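Local coordinates for protein pumilio homolog 23 (Arabidopsis thaliana, PDB 5WZJ) that binds RNA sequence-specifically through pumilio repeats, here in complex with an 18S rRNA-derived sequence, and probably regulates translation and mRNA stability, at residues Q484-R487 with L488-L492; D514-N517 with L518-E522. All coordinates share one frame; numbering follows the deposited sequence.

Contact 1. Residues Q484-R487 with L488-L492; sequences QKRR and LIIKL
R487 and K491 lie side by side one helical turn apart, pointing the same way, with R487 NE 3.7 Å from K491 NZ. Two like charges thus come close, but the ammonium has better partners: it donates to the backbone carbonyls of T452, in helix 445-453, and of M454 just after it. K491 reaches them with a chain bent at its third torsion (chi3 -80°), while R487 runs extended from CG to NE. An alanine in place of K491 would probably leave those two carbonyls without their shared donor and loosen the tie to helix 445-453.

Backbone bonds of i to i+4 type run through residues 484-490 of helix 482-490, in Pumilio repeat 7, one element of the right-handed superhelix of packed repeats that binds RNA; K491 and L492 open repeat 8. I489 N donates to K485 O at 3.0 Å and I490 N to R486 O at 2.9 Å. The next bond, from K491 N to R487 O, is weak, at 3.4 Å.

I490 CD1 rests 3.7 Å from R486 CG, the two side chains running alongside each other, and L520 packs against both. I489 CG1, beside its own backbone N, lies 3.3 Å from K485 O, and L488 packs against I472 and F475 of helix 468-477.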
ATOM      1  N   GLN A 484       0.969 -32.891  12.125  1.00 14.96           N
ATOM      2  CA  GLN A 484       1.719 -31.745  12.623  1.00 19.35           C
ATOM      3  C   GLN A 484       0.790 -30.580  12.929  1.00 18.72           C
ATOM      4  O   GLN A 484       0.940 -29.907  13.959  1.00 16.41           O
ATOM      5  CB  GLN A 484       2.794 -31.353  11.599  1.00 16.19           C
ATOM      6  CG  GLN A 484       3.892 -32.437  11.442  1.00 24.01           C
ATOM      7  CD  GLN A 484       4.900 -32.150  10.318  1.00 25.79           C
ATOM      8  OE1 GLN A 484       4.523 -31.719   9.230  1.00 20.27           O
ATOM      9  NE2 GLN A 484       6.187 -32.395  10.588  1.00 30.34           N
ATOM     10  N   LYS A 485      -0.193 -30.346  12.055  1.00 17.18           N
ATOM     11  CA  LYS A 485      -1.210 -29.334  12.327  1.00 17.45           C
ATOM     12  C   LYS A 485      -1.999 -29.686  13.574  1.00 16.46           C
ATOM     13  O   LYS A 485      -2.216 -28.835  14.440  1.00 19.48           O
ATOM     14  CB  LYS A 485      -2.155 -29.197  11.126  1.00 15.79           C
ATOM     15  CG  LYS A 485      -1.431 -28.861   9.818  1.00 20.57           C
ATOM     16  CD  LYS A 485      -2.404 -28.562   8.674  1.00 21.57           C
ATOM     17  CE  LYS A 485      -1.637 -28.178   7.405  1.00 23.30           C
ATOM     18  NZ  LYS A 485      -2.521 -28.054   6.223  1.00 21.74           N
ATOM     19  N   ARG A 486      -2.443 -30.946  13.673  1.00 16.88           N
ATOM     20  CA  ARG A 486      -3.199 -31.388  14.844  1.00 22.62           C
ATOM     21  C   ARG A 486      -2.402 -31.188  16.134  1.00 17.44           C
ATOM     22  O   ARG A 486      -2.945 -30.740  17.149  1.00 18.44           O
ATOM     23  CB  ARG A 486      -3.603 -32.863  14.666  1.00 22.58           C
ATOM     24  CG  ARG A 486      -4.330 -33.494  15.868  1.00 32.31           C
ATOM     25  CD  ARG A 486      -4.899 -34.913  15.564  1.00 35.48           C
ATOM     26  NE  ARG A 486      -3.873 -35.961  15.455  1.00 31.80           N
ATOM     27  CZ  ARG A 486      -3.520 -36.564  14.312  1.00 39.83           C
ATOM     28  NH1 ARG A 486      -4.104 -36.231  13.162  1.00 32.33           N
ATOM     29  NH2 ARG A 486      -2.586 -37.512  14.310  1.00 31.89           N
ATOM     30  N   ARG A 487      -1.105 -31.500  16.107  1.00 16.87           N
ATOM     31  CA  ARG A 487      -0.293 -31.318  17.302  1.00 14.11           C
ATOM     32  C   ARG A 487      -0.335 -29.869  17.782  1.00 16.96           C
ATOM     33  O   ARG A 487      -0.441 -29.611  18.986  1.00 13.65           O
ATOM     34  CB  ARG A 487       1.148 -31.754  17.029  1.00 12.38           C
ATOM     35  CG  ARG A 487       2.090 -31.456  18.211  1.00 15.62           C
ATOM     36  CD  ARG A 487       3.543 -31.728  17.868  1.00 13.92           C
ATOM     37  NE  ARG A 487       4.397 -31.508  19.034  1.00 14.87           N
ATOM     38  CZ  ARG A 487       5.721 -31.441  18.982  1.00 20.02           C
ATOM     39  NH1 ARG A 487       6.341 -31.579  17.814  1.00 14.42           N
ATOM     40  NH2 ARG A 487       6.416 -31.240  20.097  1.00 14.55           N
ATOM     41  N   LEU A 488      -0.246 -28.908  16.856  1.00 17.63           N
ATOM     42  CA  LEU A 488      -0.287 -27.504  17.253  1.00 16.19           C
ATOM     43  C   LEU A 488      -1.670 -27.123  17.760  1.00 14.84           C
ATOM     44  O   LEU A 488      -1.802 -26.445  18.783  1.00 18.30           O
ATOM     45  CB  LEU A 488       0.127 -26.598  16.078  1.00 17.25           C
ATOM     46  CG  LEU A 488       0.145 -25.090  16.400  1.00 18.99           C
ATOM     47  CD1 LEU A 488       1.294 -24.394  15.708  1.00 18.76           C
ATOM     48  CD2 LEU A 488      -1.167 -24.410  16.028  1.00 18.62           C
ATOM     49  N   ILE A 489      -2.714 -27.524  17.036  1.00 17.51           N
ATOM     50  CA  ILE A 489      -4.074 -27.169  17.434  1.00 18.15           C
ATOM     51  C   ILE A 489      -4.366 -27.665  18.845  1.00 23.49           C
ATOM     52  O   ILE A 489      -4.963 -26.949  19.661  1.00 19.72           O
ATOM     53  CB  ILE A 489      -5.080 -27.729  16.411  1.00 21.19           C
ATOM     54  CG1 ILE A 489      -4.920 -27.000  15.069  1.00 22.74           C
ATOM     55  CG2 ILE A 489      -6.524 -27.601  16.939  1.00 19.44           C
ATOM     56  CD1 ILE A 489      -5.767 -27.586  13.936  1.00 18.40           C
ATOM     57  N   ILE A 490      -3.932 -28.889  19.163  1.00 21.33           N
ATOM     58  CA  ILE A 490      -4.169 -29.432  20.501  1.00 17.79           C
ATOM     59  C   ILE A 490      -3.524 -28.559  21.570  1.00 20.77           C
ATOM     60  O   ILE A 490      -4.076 -28.390  22.665  1.00 19.27           O
ATOM     61  CB  ILE A 490      -3.686 -30.898  20.573  1.00 20.83           C
ATOM     62  CG1 ILE A 490      -4.661 -31.778  19.792  1.00 18.90           C
ATOM     63  CG2 ILE A 490      -3.574 -31.385  22.033  1.00 18.42           C
ATOM     64  CD1 ILE A 490      -4.164 -33.196  19.520  1.00 21.16           C
ATOM     65  N   LYS A 491      -2.373 -27.958  21.272  1.00 18.22           N
ATOM     66  CA  LYS A 491      -1.771 -27.128  22.307  1.00 24.98           C
ATOM     67  C   LYS A 491      -2.489 -25.793  22.492  1.00 26.81           C
ATOM     68  O   LYS A 491      -2.132 -25.044  23.406  1.00 26.32           O
ATOM     69  CB  LYS A 491      -0.283 -26.919  22.009  1.00 18.12           C
ATOM     70  CG  LYS A 491       0.527 -28.171  22.413  1.00 17.61           C
ATOM     71  CD  LYS A 491       2.015 -27.984  22.266  1.00 19.98           C
ATOM     72  CE  LYS A 491       2.455 -28.166  20.820  1.00 15.78           C
ATOM     73  NZ  LYS A 491       3.949 -28.310  20.767  1.00 18.17           N
ATOM     74  N   LEU A 492      -3.497 -25.485  21.679  1.00 20.90           N
ATOM     75  CA  LEU A 492      -4.342 -24.324  21.936  1.00 23.45           C
ATOM     76  C   LEU A 492      -5.544 -24.648  22.814  1.00 25.96           C
ATOM     77  O   LEU A 492      -6.287 -23.725  23.179  1.00 24.47           O
ATOM     78  CB  LEU A 492      -4.829 -23.709  20.623  1.00 19.03           C
ATOM     79  CG  LEU A 492      -3.760 -23.086  19.722  1.00 21.21           C
ATOM     80  CD1 LEU A 492      -4.381 -22.587  18.430  1.00 19.52           C
ATOM     81  CD2 LEU A 492      -3.057 -21.936  20.433  1.00 24.16           C
TER

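Contact 2. Residues D514-N517 with L518-E522; sequences DACN and LTLRE
N517 caps helix 518-530 at its N-terminus: its OD1 accepts from L520 N at 2.9 Å, with an N-H...O angle of 165°. The side chain can do this because CG sits between the backbone N and the carbonyl carbon (chi1 56°), which swings the amide forward over the first turn although CB itself points away from it. OD1 also lies 3.1 Å from T519 N. Behind the cap, R521 N donates to N517 O at 2.9 Å and begins the regular helical bonding.

R521 reaches back along the loop. With CG beside its backbone N (chi1 -75°) and the chain extended from there to NE, its guanidinium comes up against the carbonyls of the preceding turn. NH2 donates to D514 O at 3.3 Å, approaching from above that carbonyl's plane, and NE makes a weak bond to C516 O at 3.1 Å and shares itself with F513 O, also weakly. NH1 is taken by Q564, while the D514 carboxylate pairs with K547.

On the inner side C516 SG presses on L520 CB at 3.4 Å. This N-cap and the turn before it join helix 503-514 to helix 518-530 in Pumilio repeat 8; helix 482-490 packs against C516 and L520, and helix 557-565 against L518 and R521.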
ATOM      1  N   ASP A 514     -11.919 -25.529  11.270  1.00 24.11           N
ATOM      2  CA  ASP A 514     -12.025 -26.113   9.937  1.00 28.23           C
ATOM      3  C   ASP A 514     -11.023 -27.240   9.718  1.00 33.09           C
ATOM      4  O   ASP A 514     -11.313 -28.191   8.986  1.00 30.67           O
ATOM      5  CB  ASP A 514     -11.835 -25.031   8.871  1.00 29.60           C
ATOM      6  CG  ASP A 514     -13.085 -24.180   8.680  1.00 37.43           C
ATOM      7  OD1 ASP A 514     -14.161 -24.563   9.194  1.00 36.87           O
ATOM      8  OD2 ASP A 514     -12.993 -23.135   8.010  1.00 38.67           O
ATOM      9  N   ALA A 515      -9.855 -27.167  10.347  1.00 28.79           N
ATOM     10  CA  ALA A 515      -8.818 -28.174  10.151  1.00 32.87           C
ATOM     11  C   ALA A 515      -8.929 -29.364  11.107  1.00 37.82           C
ATOM     12  O   ALA A 515      -8.079 -30.262  11.049  1.00 36.37           O
ATOM     13  CB  ALA A 515      -7.437 -27.522  10.284  1.00 25.69           C
ATOM     14  N   CYS A 516      -9.958 -29.413  11.954  1.00 27.38           N
ATOM     15  CA  CYS A 516     -10.081 -30.408  13.011  1.00 29.96           C
ATOM     16  C   CYS A 516     -11.013 -31.553  12.646  1.00 31.35           C
ATOM     17  O   CYS A 516     -11.935 -31.409  11.839  1.00 33.16           O
ATOM     18  CB  CYS A 516     -10.614 -29.772  14.294  1.00 30.90           C
ATOM     19  SG  CYS A 516      -9.382 -28.950  15.202  1.00 31.53           S
ATOM     20  N   ASN A 517     -10.782 -32.684  13.309  1.00 30.66           N
ATOM     21  CA  ASN A 517     -11.701 -33.812  13.346  1.00 34.43           C
ATOM     22  C   ASN A 517     -12.858 -33.506  14.305  1.00 28.21           C
ATOM     23  O   ASN A 517     -12.866 -32.483  14.994  1.00 31.37           O
ATOM     24  CB  ASN A 517     -10.950 -35.078  13.771  1.00 36.05           C
ATOM     25  CG  ASN A 517     -10.227 -34.918  15.123  1.00 47.29           C
ATOM     26  OD1 ASN A 517     -10.755 -34.326  16.064  1.00 40.46           O
ATOM     27  ND2 ASN A 517      -9.005 -35.440  15.205  1.00 57.81           N
ATOM     28  N   LEU A 518     -13.832 -34.423  14.380  1.00 26.71           N
ATOM     29  CA  LEU A 518     -15.013 -34.199  15.217  1.00 31.39           C
ATOM     30  C   LEU A 518     -14.636 -33.958  16.674  1.00 32.65           C
ATOM     31  O   LEU A 518     -15.216 -33.087  17.335  1.00 27.26           O
ATOM     32  CB  LEU A 518     -15.980 -35.385  15.121  1.00 32.41           C
ATOM     33  CG  LEU A 518     -17.187 -35.333  16.079  1.00 37.46           C
ATOM     34  CD1 LEU A 518     -18.005 -34.058  15.877  1.00 39.51           C
ATOM     35  CD2 LEU A 518     -18.077 -36.553  15.933  1.00 38.05           C
ATOM     36  N   THR A 519     -13.666 -34.717  17.189  1.00 30.65           N
ATOM     37  CA  THR A 519     -13.306 -34.608  18.599  1.00 29.78           C
ATOM     38  C   THR A 519     -12.837 -33.205  18.947  1.00 26.64           C
ATOM     39  O   THR A 519     -13.267 -32.625  19.947  1.00 24.42           O
ATOM     40  CB  THR A 519     -12.217 -35.619  18.938  1.00 36.67           C
ATOM     41  OG1 THR A 519     -12.708 -36.935  18.674  1.00 46.21           O
ATOM     42  CG2 THR A 519     -11.831 -35.499  20.398  1.00 30.14           C
ATOM     43  N   LEU A 520     -11.950 -32.638  18.132  1.00 22.18           N
ATOM     44  CA  LEU A 520     -11.449 -31.311  18.458  1.00 23.14           C
ATOM     45  C   LEU A 520     -12.452 -30.218  18.096  1.00 21.25           C
ATOM     46  O   LEU A 520     -12.482 -29.177  18.761  1.00 24.06           O
ATOM     47  CB  LEU A 520     -10.101 -31.084  17.775  1.00 23.61           C
ATOM     48  CG  LEU A 520      -8.987 -31.932  18.418  1.00 33.85           C
ATOM     49  CD1 LEU A 520      -7.777 -32.069  17.491  1.00 25.75           C
ATOM     50  CD2 LEU A 520      -8.576 -31.378  19.787  1.00 30.13           C
ATOM     51  N   ARG A 521     -13.284 -30.435  17.074  1.00 22.57           N
ATOM     52  CA  ARG A 521     -14.368 -29.489  16.807  1.00 27.36           C
ATOM     53  C   ARG A 521     -15.299 -29.371  18.000  1.00 26.03           C
ATOM     54  O   ARG A 521     -15.715 -28.266  18.369  1.00 21.71           O
ATOM     55  CB  ARG A 521     -15.155 -29.913  15.572  1.00 23.00           C
ATOM     56  CG  ARG A 521     -14.412 -29.643  14.294  1.00 24.74           C
ATOM     57  CD  ARG A 521     -15.284 -29.894  13.084  1.00 29.04           C
ATOM     58  NE  ARG A 521     -14.516 -29.712  11.866  1.00 28.77           N
ATOM     59  CZ  ARG A 521     -15.042 -29.645  10.649  1.00 34.53           C
ATOM     60  NH1 ARG A 521     -16.354 -29.745  10.484  1.00 39.67           N
ATOM     61  NH2 ARG A 521     -14.250 -29.475   9.601  1.00 29.49           N
ATOM     62  N   GLU A 522     -15.625 -30.502  18.624  1.00 21.57           N
ATOM     63  CA  GLU A 522     -16.464 -30.479  19.809  1.00 24.67           C
ATOM     64  C   GLU A 522     -15.778 -29.763  20.965  1.00 27.64           C
ATOM     65  O   GLU A 522     -16.416 -28.991  21.690  1.00 23.83           O
ATOM     66  CB  GLU A 522     -16.840 -31.903  20.206  1.00 30.25           C
ATOM     67  CG  GLU A 522     -17.793 -31.941  21.362  1.00 36.92           C
ATOM     68  CD  GLU A 522     -18.446 -33.290  21.550  1.00 38.50           C
ATOM     69  OE1 GLU A 522     -18.091 -34.249  20.823  1.00 38.48           O
ATOM     70  OE2 GLU A 522     -19.325 -33.376  22.433  1.00 38.79           O
TER

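In the fold
Contact 1 lies in the last turns of helix 482-490 and the residues after it, running from Pumilio repeat 7 into repeat 8; contact 2 lies at the start of helix 518-530 in repeat 8. L488, I489, C516 and L520 are buried against neighbouring helices, whereas R486, R487, I490, N517 and T519 are exposed. The contacts, their centres 11 Å apart, meet through apolar side chains: I489 CG2 packs on C516 SG at 3.6 Å and I490 CG1 on L520 CD1 at 3.9 Å, joining helix 482-490 to helix 518-530 and the loop before it. In contact 1 the hydrogen bonds across are all main-chain, and the lysines turn to carbonyls elsewhere; contact 2 adds side-chain bonds from N517 and R521.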